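Local coordinates for protein 11S globulin (Wrightia tinctoria, PDB 5WXU) that probably serves as a hexameric seed storage protein and nutrient reservoir, and binds the plant hormone auxin (indole-3-acetic acid), at residues E347-H353 and I388-Y394; R48-L52 and R73-C77; A78-A82 and I183-S187. All blocks are in the same frame, centred on the assembly; numbering follows the deposited sequence.

Contact 1 of 3, residues E347-H353 and I388-Y394; sequences EWNNNAH and IPQNYVY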
loop_
_atom_site.group_PDB
_atom_site.type_symbol
_atom_site.label_atom_id
_atom_site.label_comp_id
_atom_site.label_asym_id
_atom_site.label_seq_id
_atom_site.Cartn_x
_atom_site.Cartn_y
_atom_site.Cartn_z
ATOM N N GLU B 347 23.160 2.111 -23.344
ATOM C CA GLU B 347 22.307 2.440 -22.198
ATOM C C GLU B 347 22.970 2.076 -20.911
ATOM O O GLU B 347 24.063 1.583 -20.907
ATOM C CB GLU B 347 20.925 1.673 -22.293
ATOM C CG GLU B 347 20.946 0.142 -22.126
ATOM C CD GLU B 347 19.734 -0.602 -22.709
ATOM O OE1 GLU B 347 18.821 -0.003 -23.343
ATOM O OE2 GLU B 347 19.707 -1.838 -22.508
ATOM N N TRP B 348 22.263 2.332 -19.822
ATOM C CA TRP B 348 22.668 1.846 -18.508
ATOM C C TRP B 348 21.404 1.461 -17.758
ATOM O O TRP B 348 20.298 1.995 -18.052
ATOM C CB TRP B 348 23.416 2.862 -17.677
ATOM C CG TRP B 348 22.689 4.137 -17.215
ATOM C CD1 TRP B 348 22.013 4.350 -16.024
ATOM C CD2 TRP B 348 22.639 5.369 -17.905
ATOM N NE1 TRP B 348 21.530 5.623 -15.988
ATOM C CE2 TRP B 348 21.908 6.275 -17.119
ATOM C CE3 TRP B 348 23.130 5.793 -19.151
ATOM C CZ2 TRP B 348 21.677 7.595 -17.512
ATOM C CZ3 TRP B 348 22.957 7.121 -19.529
ATOM C CH2 TRP B 348 22.197 8.002 -18.720
ATOM N N ASN B 349 21.607 0.607 -16.805
ATOM C CA ASN B 349 20.545 0.194 -15.874
ATOM C C ASN B 349 20.533 1.193 -14.732
ATOM O O ASN B 349 21.544 1.396 -14.017
ATOM C CB ASN B 349 20.858 -1.181 -15.343
ATOM C CG ASN B 349 20.835 -2.261 -16.408
ATOM O OD1 ASN B 349 19.905 -2.352 -17.193
ATOM N ND2 ASN B 349 21.850 -3.095 -16.415
ATOM N N ASN B 350 19.395 1.811 -14.502
ATOM C CA ASN B 350 19.397 2.853 -13.520
ATOM C C ASN B 350 19.091 2.334 -12.089
ATOM O O ASN B 350 19.548 2.939 -11.172
ATOM C CB ASN B 350 18.568 4.047 -13.991
ATOM C CG ASN B 350 17.201 3.646 -14.458
ATOM O OD1 ASN B 350 16.796 3.904 -15.609
ATOM N ND2 ASN B 350 16.474 2.976 -13.566
ATOM N N ASN B 351 18.462 1.169 -11.941
ATOM C CA ASN B 351 18.039 0.705 -10.628
ATOM C C ASN B 351 18.314 -0.756 -10.354
ATOM O O ASN B 351 17.559 -1.381 -9.615
ATOM C CB ASN B 351 16.526 1.009 -10.458
ATOM C CG ASN B 351 15.639 0.328 -11.482
ATOM O OD1 ASN B 351 16.125 -0.353 -12.379
ATOM N ND2 ASN B 351 14.314 0.460 -11.330
ATOM N N ALA B 352 19.339 -1.327 -10.996
ATOM C CA ALA B 352 19.519 -2.759 -10.984
ATOM C C ALA B 352 20.845 -3.139 -11.567
ATOM O O ALA B 352 21.353 -2.425 -12.405
ATOM C CB ALA B 352 18.396 -3.492 -11.711
ATOM N N HIS B 353 21.343 -4.288 -11.144
ATOM C CA HIS B 353 22.370 -5.036 -11.904
ATOM C C HIS B 353 21.725 -5.945 -12.928
ATOM O O HIS B 353 20.566 -6.417 -12.767
ATOM C CB HIS B 353 23.222 -5.863 -11.022
ATOM C CG HIS B 353 23.781 -5.143 -9.887
ATOM N ND1 HIS B 353 24.487 -3.972 -10.026
ATOM C CD2 HIS B 353 23.737 -5.429 -8.567
ATOM C CE1 HIS B 353 24.879 -3.583 -8.831
ATOM N NE2 HIS B 353 24.415 -4.438 -7.925
ATOM N N ILE B 388 26.533 -6.825 -15.875
ATOM C CA ILE B 388 26.675 -5.408 -16.042
ATOM C C ILE B 388 26.134 -4.725 -14.770
ATOM O O ILE B 388 24.902 -4.707 -14.588
ATOM C CB ILE B 388 25.991 -4.857 -17.265
ATOM C CG1 ILE B 388 26.562 -5.518 -18.514
ATOM C CG2 ILE B 388 26.296 -3.389 -17.387
ATOM C CD1 ILE B 388 25.681 -5.480 -19.672
ATOM N N PRO B 389 27.009 -4.228 -13.920
ATOM C CA PRO B 389 26.489 -3.504 -12.700
ATOM C C PRO B 389 25.692 -2.263 -13.035
ATOM O O PRO B 389 25.874 -1.631 -14.086
ATOM C CB PRO B 389 27.765 -3.098 -11.929
ATOM C CG PRO B 389 28.849 -4.064 -12.467
ATOM C CD PRO B 389 28.487 -4.214 -13.927
ATOM N N GLN B 390 24.761 -1.937 -12.135
ATOM C CA GLN B 390 24.053 -0.666 -12.085
ATOM C C GLN B 390 24.896 0.524 -12.520
ATOM O O GLN B 390 26.054 0.636 -12.095
ATOM C CB GLN B 390 23.590 -0.460 -10.665
ATOM C CG GLN B 390 22.910 0.873 -10.409
ATOM C CD GLN B 390 22.515 1.096 -8.929
ATOM O OE1 GLN B 390 22.877 0.359 -8.011
ATOM N NE2 GLN B 390 21.724 2.158 -8.706
ATOM N N ASN B 391 24.364 1.240 -13.496
ATOM C CA ASN B 391 24.856 2.492 -13.985
ATOM C C ASN B 391 26.059 2.327 -14.923
ATOM O O ASN B 391 26.483 3.341 -15.478
ATOM C CB ASN B 391 25.232 3.505 -12.877
ATOM C CG ASN B 391 24.037 4.129 -12.189
ATOM O OD1 ASN B 391 22.842 3.966 -12.603
ATOM N ND2 ASN B 391 24.318 4.880 -11.142
ATOM N N TYR B 392 26.614 1.112 -15.100
ATOM C CA TYR B 392 27.678 0.976 -16.111
ATOM C C TYR B 392 27.018 1.105 -17.495
ATOM O O TYR B 392 25.964 0.538 -17.764
ATOM C CB TYR B 392 28.367 -0.400 -16.012
ATOM C CG TYR B 392 29.408 -0.493 -14.918
ATOM C CD1 TYR B 392 29.079 -0.376 -13.561
ATOM C CD2 TYR B 392 30.723 -0.861 -15.224
ATOM C CE1 TYR B 392 30.059 -0.471 -12.584
ATOM C CE2 TYR B 392 31.674 -0.994 -14.251
ATOM C CZ TYR B 392 31.345 -0.848 -12.937
ATOM O OH TYR B 392 32.296 -1.002 -11.993
ATOM N N VAL B 393 27.682 1.820 -18.416
ATOM C CA VAL B 393 27.147 2.010 -19.745
ATOM C C VAL B 393 27.508 0.815 -20.610
ATOM O O VAL B 393 28.620 0.277 -20.499
ATOM C CB VAL B 393 27.634 3.317 -20.352
ATOM C CG1 VAL B 393 27.157 3.490 -21.780
ATOM C CG2 VAL B 393 27.062 4.449 -19.533
ATOM N N TYR B 394 26.583 0.375 -21.440
ATOM C CA TYR B 394 26.891 -0.764 -22.329
ATOM C C TYR B 394 26.244 -0.731 -23.667
ATOM O O TYR B 394 25.142 -0.204 -23.813
ATOM C CB TYR B 394 26.577 -2.103 -21.662
ATOM C CG TYR B 394 25.130 -2.322 -21.254
ATOM C CD1 TYR B 394 24.585 -1.625 -20.204
ATOM C CD2 TYR B 394 24.384 -3.335 -21.796
ATOM C CE1 TYR B 394 23.308 -1.864 -19.786
ATOM C CE2 TYR B 394 23.076 -3.585 -21.391
ATOM C CZ TYR B 394 22.549 -2.833 -20.372
ATOM O OH TYR B 394 21.265 -3.054 -19.903
HETATM O O HOH W 1 24.033 -0.608 -16.209
#

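Contact 2 of 3, residues R48-L52 and R73-C77; sequences RVNPL and RELQC. With GOL (glycerol), chain T.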
loop_
_atom_site.group_PDB
_atom_site.type_symbol
_atom_site.label_atom_id
_atom_site.label_comp_id
_atom_site.label_asym_id
_atom_site.label_seq_id
_atom_site.Cartn_x
_atom_site.Cartn_y
_atom_site.Cartn_z
ATOM N N ARG B 48 37.397 -4.213 -14.727
ATOM C CA ARG B 48 37.096 -5.090 -15.821
ATOM C C ARG B 48 35.932 -6.026 -15.473
ATOM O O ARG B 48 35.748 -6.372 -14.315
ATOM C CB ARG B 48 38.351 -5.891 -16.236
ATOM C CG ARG B 48 38.564 -7.274 -15.612
ATOM C CD ARG B 48 39.864 -7.932 -16.124
ATOM N NE ARG B 48 39.920 -7.988 -17.590
ATOM C CZ ARG B 48 40.907 -8.535 -18.302
ATOM N NH1 ARG B 48 41.945 -9.118 -17.706
ATOM N NH2 ARG B 48 40.846 -8.520 -19.636
ATOM N N VAL B 49 35.149 -6.390 -16.482
ATOM C CA VAL B 49 34.184 -7.458 -16.403
ATOM C C VAL B 49 34.463 -8.360 -17.616
ATOM O O VAL B 49 35.151 -7.951 -18.548
ATOM C CB VAL B 49 32.737 -6.913 -16.276
ATOM C CG1 VAL B 49 32.677 -5.838 -15.192
ATOM C CG2 VAL B 49 32.218 -6.383 -17.577
ATOM N N ASN B 50 34.096 -9.615 -17.535
ATOM C CA ASN B 50 34.365 -10.556 -18.613
ATOM C C ASN B 50 33.168 -11.446 -18.648
ATOM O O ASN B 50 32.602 -11.710 -17.613
ATOM C CB ASN B 50 35.623 -11.436 -18.344
ATOM C CG ASN B 50 36.887 -10.618 -18.179
ATOM O OD1 ASN B 50 37.411 -10.482 -17.070
ATOM N ND2 ASN B 50 37.373 -10.041 -19.270
ATOM N N PRO B 51 32.815 -11.956 -19.815
ATOM C CA PRO B 51 31.911 -13.098 -19.883
ATOM C C PRO B 51 32.557 -14.246 -19.149
ATOM O O PRO B 51 33.830 -14.366 -19.110
ATOM C CB PRO B 51 31.799 -13.396 -21.397
ATOM C CG PRO B 51 32.391 -12.235 -22.092
ATOM C CD PRO B 51 33.342 -11.605 -21.155
ATOM N N LEU B 52 31.718 -15.044 -18.495
ATOM C CA LEU B 52 32.197 -16.051 -17.554
ATOM C C LEU B 52 31.595 -17.362 -17.952
ATOM O O LEU B 52 30.442 -17.409 -18.404
ATOM C CB LEU B 52 31.716 -15.744 -16.093
ATOM C CG LEU B 52 32.118 -14.406 -15.514
ATOM C CD1 LEU B 52 31.605 -14.238 -14.097
ATOM C CD2 LEU B 52 33.645 -14.365 -15.549
ATOM N N ARG B 73 34.624 -11.565 -8.680
ATOM C CA ARG B 73 34.270 -10.188 -8.353
ATOM C C ARG B 73 32.911 -9.759 -8.985
ATOM O O ARG B 73 32.099 -9.111 -8.308
ATOM C CB ARG B 73 35.391 -9.218 -8.741
ATOM C CG ARG B 73 36.423 -9.042 -7.642
ATOM C CD ARG B 73 37.417 -7.943 -7.935
ATOM N NE ARG B 73 36.933 -6.549 -7.808
ATOM C CZ ARG B 73 36.591 -5.922 -6.676
ATOM N NH1 ARG B 73 36.608 -6.544 -5.509
ATOM N NH2 ARG B 73 36.204 -4.655 -6.700
ATOM N N GLU B 74 32.691 -10.129 -10.241
ATOM C CA GLU B 74 31.400 -9.865 -10.931
ATOM C C GLU B 74 30.179 -10.347 -10.101
ATOM O O GLU B 74 29.215 -9.578 -9.875
ATOM C CB GLU B 74 31.280 -10.530 -12.289
ATOM C CG GLU B 74 32.124 -9.982 -13.421
ATOM C CD GLU B 74 33.563 -10.503 -13.458
ATOM O OE1 GLU B 74 34.048 -11.128 -12.468
ATOM O OE2 GLU B 74 34.209 -10.266 -14.479
ATOM N N LEU B 75 30.225 -11.617 -9.711
ATOM C CA LEU B 75 29.127 -12.263 -8.980
ATOM C C LEU B 75 28.974 -11.706 -7.583
ATOM O O LEU B 75 27.832 -11.532 -7.084
ATOM C CB LEU B 75 29.291 -13.782 -8.914
ATOM C CG LEU B 75 28.583 -14.560 -10.003
ATOM C CD1 LEU B 75 29.223 -14.333 -11.322
ATOM C CD2 LEU B 75 28.488 -16.056 -9.773
ATOM N N GLN B 76 30.104 -11.450 -6.908
ATOM C CA GLN B 76 30.040 -10.863 -5.580
ATOM C C GLN B 76 29.448 -9.484 -5.621
ATOM O O GLN B 76 28.685 -9.164 -4.719
ATOM C CB GLN B 76 31.408 -10.751 -4.944
ATOM C CG GLN B 76 32.043 -12.088 -4.754
ATOM C CD GLN B 76 32.142 -12.503 -3.333
ATOM O OE1 GLN B 76 31.792 -13.652 -2.981
ATOM N NE2 GLN B 76 32.667 -11.610 -2.498
ATOM N N CYS B 77 29.802 -8.688 -6.639
ATOM C CA CYS B 77 29.257 -7.313 -6.824
ATOM C C CYS B 77 27.720 -7.372 -7.086
ATOM O O CYS B 77 26.933 -6.636 -6.461
ATOM C CB CYS B 77 29.925 -6.565 -8.012
ATOM S SG CYS B 77 29.025 -5.108 -8.594
HETATM C C1 GOL T . 37.815 -11.891 -11.245
HETATM O O1 GOL T . 37.193 -12.071 -9.940
HETATM C C2 GOL T . 36.819 -11.818 -12.414
HETATM O O2 GOL T . 35.999 -13.025 -12.417
HETATM C C3 GOL T . 37.491 -11.589 -13.792
HETATM O O3 GOL T . 36.783 -10.669 -14.675
#

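Contact 3 of 3, residues A78-A82 and I183-S187; sequences AGIDA and IHDLS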
loop_
_atom_site.group_PDB
_atom_site.type_symbol
_atom_site.label_atom_id
_atom_site.label_comp_id
_atom_site.label_asym_id
_atom_site.label_seq_id
_atom_site.Cartn_x
_atom_site.Cartn_y
_atom_site.Cartn_z
ATOM N N ALA B 78 27.301 -8.321 -7.917
ATOM C CA ALA B 78 25.905 -8.423 -8.281
ATOM C C ALA B 78 25.066 -9.097 -7.196
ATOM O O ALA B 78 23.829 -8.971 -7.200
ATOM C CB ALA B 78 25.738 -9.170 -9.561
ATOM N N GLY B 79 25.718 -9.786 -6.270
ATOM C CA GLY B 79 25.017 -10.401 -5.192
ATOM C C GLY B 79 24.296 -11.669 -5.618
ATOM O O GLY B 79 23.219 -11.954 -5.134
ATOM N N ILE B 80 24.862 -12.395 -6.582
ATOM C CA ILE B 80 24.141 -13.534 -7.140
ATOM C C ILE B 80 24.964 -14.796 -7.162
ATOM O O ILE B 80 26.214 -14.705 -7.139
ATOM C CB ILE B 80 23.566 -13.245 -8.566
ATOM C CG1 ILE B 80 24.634 -12.939 -9.593
ATOM C CG2 ILE B 80 22.456 -12.181 -8.597
ATOM C CD1 ILE B 80 24.818 -14.181 -10.481
ATOM N N ASP B 81 24.265 -15.930 -7.214
ATOM C CA ASP B 81 24.845 -17.212 -7.683
ATOM C C ASP B 81 24.188 -17.597 -8.974
ATOM O O ASP B 81 23.001 -17.292 -9.221
ATOM C CB ASP B 81 24.716 -18.316 -6.659
ATOM C CG ASP B 81 25.865 -18.271 -5.663
ATOM O OD1 ASP B 81 26.997 -17.854 -6.038
ATOM O OD2 ASP B 81 25.646 -18.588 -4.505
ATOM N N ALA B 82 24.952 -18.289 -9.831
ATOM C CA ALA B 82 24.449 -18.798 -11.065
ATOM C C ALA B 82 24.819 -20.286 -11.222
ATOM O O ALA B 82 25.959 -20.718 -10.928
ATOM C CB ALA B 82 24.978 -17.971 -12.218
ATOM N N ILE B 183 19.388 -18.295 -11.408
ATOM C CA ILE B 183 20.027 -17.125 -10.858
ATOM C C ILE B 183 19.413 -16.946 -9.478
ATOM O O ILE B 183 18.210 -16.653 -9.317
ATOM C CB ILE B 183 19.824 -15.882 -11.687
ATOM C CG1 ILE B 183 20.252 -16.057 -13.130
ATOM C CG2 ILE B 183 20.614 -14.716 -11.093
ATOM C CD1 ILE B 183 21.636 -16.641 -13.346
ATOM N N HIS B 184 20.242 -17.138 -8.473
ATOM C CA HIS B 184 19.853 -16.899 -7.064
ATOM C C HIS B 184 20.253 -15.523 -6.628
ATOM O O HIS B 184 21.409 -15.143 -6.847
ATOM C CB HIS B 184 20.469 -17.907 -6.112
ATOM C CG HIS B 184 19.830 -19.246 -6.117
ATOM N ND1 HIS B 184 20.372 -20.290 -6.836
ATOM C CD2 HIS B 184 18.769 -19.769 -5.431
ATOM C CE1 HIS B 184 19.638 -21.372 -6.674
ATOM N NE2 HIS B 184 18.654 -21.087 -5.833
ATOM N N ASP B 185 19.319 -14.764 -6.042
ATOM C CA ASP B 185 19.595 -13.379 -5.613
ATOM C C ASP B 185 19.989 -13.388 -4.156
ATOM O O ASP B 185 19.131 -13.335 -3.236
ATOM C CB ASP B 185 18.337 -12.541 -5.888
ATOM C CG ASP B 185 18.508 -11.123 -5.529
ATOM O OD1 ASP B 185 19.652 -10.722 -5.189
ATOM O OD2 ASP B 185 17.433 -10.428 -5.483
ATOM N N LEU B 186 21.279 -13.514 -3.894
ATOM C CA LEU B 186 21.735 -13.625 -2.519
ATOM C C LEU B 186 21.522 -12.386 -1.667
ATOM O O LEU B 186 21.317 -12.502 -0.484
ATOM C CB LEU B 186 23.245 -13.915 -2.487
ATOM C CG LEU B 186 23.636 -15.209 -3.218
ATOM C CD1 LEU B 186 25.163 -15.343 -3.139
ATOM C CD2 LEU B 186 22.977 -16.452 -2.700
ATOM N N SER B 187 21.604 -11.199 -2.235
ATOM C CA SER B 187 21.512 -9.987 -1.472
ATOM C C SER B 187 20.084 -9.595 -1.172
ATOM O O SER B 187 19.864 -8.545 -0.579
ATOM C CB SER B 187 22.246 -8.792 -2.128
ATOM O OG SER B 187 21.502 -8.206 -3.191
HETATM O O HOH W 2 21.625 -8.961 -5.740
#

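Contact 1 of 3, residues E347-H353 and I388-Y394
E347 and Y394 form an antiparallel hydrogen-bonded pair in the C-terminal cupin domain, between strands 343-349 and 393-399, each N-H reaching the other's carbonyl; the tighter bond, Y394 N to E347 O, is 2.8 Å. Past this pair the regular ladder stops, and the type II turn from P389 to Y392 docks on the end of strand 343-349 and the loop after it, with N391 N giving a 2.9 Å bond to N349 O. A water bridges the segments, accepting from N349 N and donating to the carbonyls of P389 and Y392. With chi1 near +60° in both (68° and 60°), E347 and Y394 rise from the same face of the sheet, and E347 CG stands over the ring, 4.2 Å from its centroid, in a CH-pi contact. A long phenol suits this place because its OH comes within 3.1 Å of N349 OD1, an oxygen also held by K409. W348 CE3 touches V393 CG2, while its indole N-H goes to G165 O of the second subunit. H353 uses both nitrogens: NE2 bonds to Q192 of the second subunit, and ND1 accepts Q390 N in the ring plane at 2.9 Å, with an N-H...N angle of 168°.

Contact 2 of 3, residues R48-L52 and R73-C77
A glycerol, probably from the crystallisation liquor, sits between E74 and N50, where the loop before strand 56-60 meets the first turn of helix 73-78 in the N-terminal cupin domain. Its O1 accepts the R73 N-H almost in line, at 2.9 Å and 178°, one of the first-turn amides that have no preceding turn to supply a carbonyl. Its O3 lies 2.6 Å from E74 OE2 and close to the N50 amide oxygen as well, so the one hydroxyl touches both segments. E74 makes the one hydrogen bond directly between the segments: it projects from the helix toward the loop and bends at chi2 (83°), which brings its carboxylate to the loop backbone. There OE2 receives N50 N at 3.1 Å through its anti lone pair, with a bent N-H...O angle of 135°. Glutamate suits the position because its chain is long enough to span the gap and place OE2 as an acceptor for that backbone N-H. Beside this polar bridge the contact is apolar. L52 points at the helix and fits beside the aliphatic root of E74, its CD1 4.1 Å from E74 CB. V49 and N50 turn their side chains to Y376 of the C-terminal cupin. L52 and L75 lie alongside one another, pointing opposite ways, and meet through their CD1 methyls at 3.7 Å.

Contact 3 of 3, residues A78-A82 and I183-S187
Strands 80-82 and 183-185 run antiparallel, their axes 4.7 Å apart at an angle of 162°, with D81 and H184 as the hydrogen-bonded pair between the non-hydrogen-bonded pairs I80-D185 and A82-I183. D81 N gives to H184 O at 3.0 Å, and H184 N returns a bond to D81 O. On the face carrying I80, A82, I183 and D185, the apolar side chains pack together: I183 CG2 meets I80 CG2 at 4.0 Å, while its CD1 turns back over the A82 methyl. Torsions of chi1 -55° and chi2 -50° swing CD1 round to the alanine, which is short enough to receive it. On the face of D81 and H184, the L186 side chain reaches over from the following loop and sets CD1 3.6 Å from D81 OD2, while H184 leads its ring away to N98. G79 leaves the helix with positive phi, a conformation glycine adopts readily, and, having no side chain, it lets S187 approach closely. Its carbonyl takes two weak bonds, from L186 N and S187 N. A water joins A78 O, D185 OD1 and S187 OG, 2.7 Å from the hydroxyl; the other D185 oxygen bonds N188 and forms a salt bridge with R28 of the second subunit. This neighbouring pairing of strands 80-87 and 178-185, far apart in sequence, is characteristic of the antiparallel jelly-roll barrel of the cupin fold.

From the N terminus, contact 2 comes first: the loop at 48-52 returns through strands 56-60 and 63-67 to the helix at 73-77. The helix runs straight into strand 80-87, whose start opens contact 3; that closes about a hundred residues later at 183-187, bringing the ends of the N-terminal barrel strands together. Contact 1 closes a 34-residue loop, shorter than that of contact 3, in the C-terminal cupin. The three follow in series, neither nested nor crossed. Helix 73-78 is the common piece: L75 O lies 3.1 Å from I80 N, and H353 and P389 of the C-terminal cupin pack against C77 of the N-terminal one, tying the two domains together; the C77-C44 disulfide anchors the N-terminal segment.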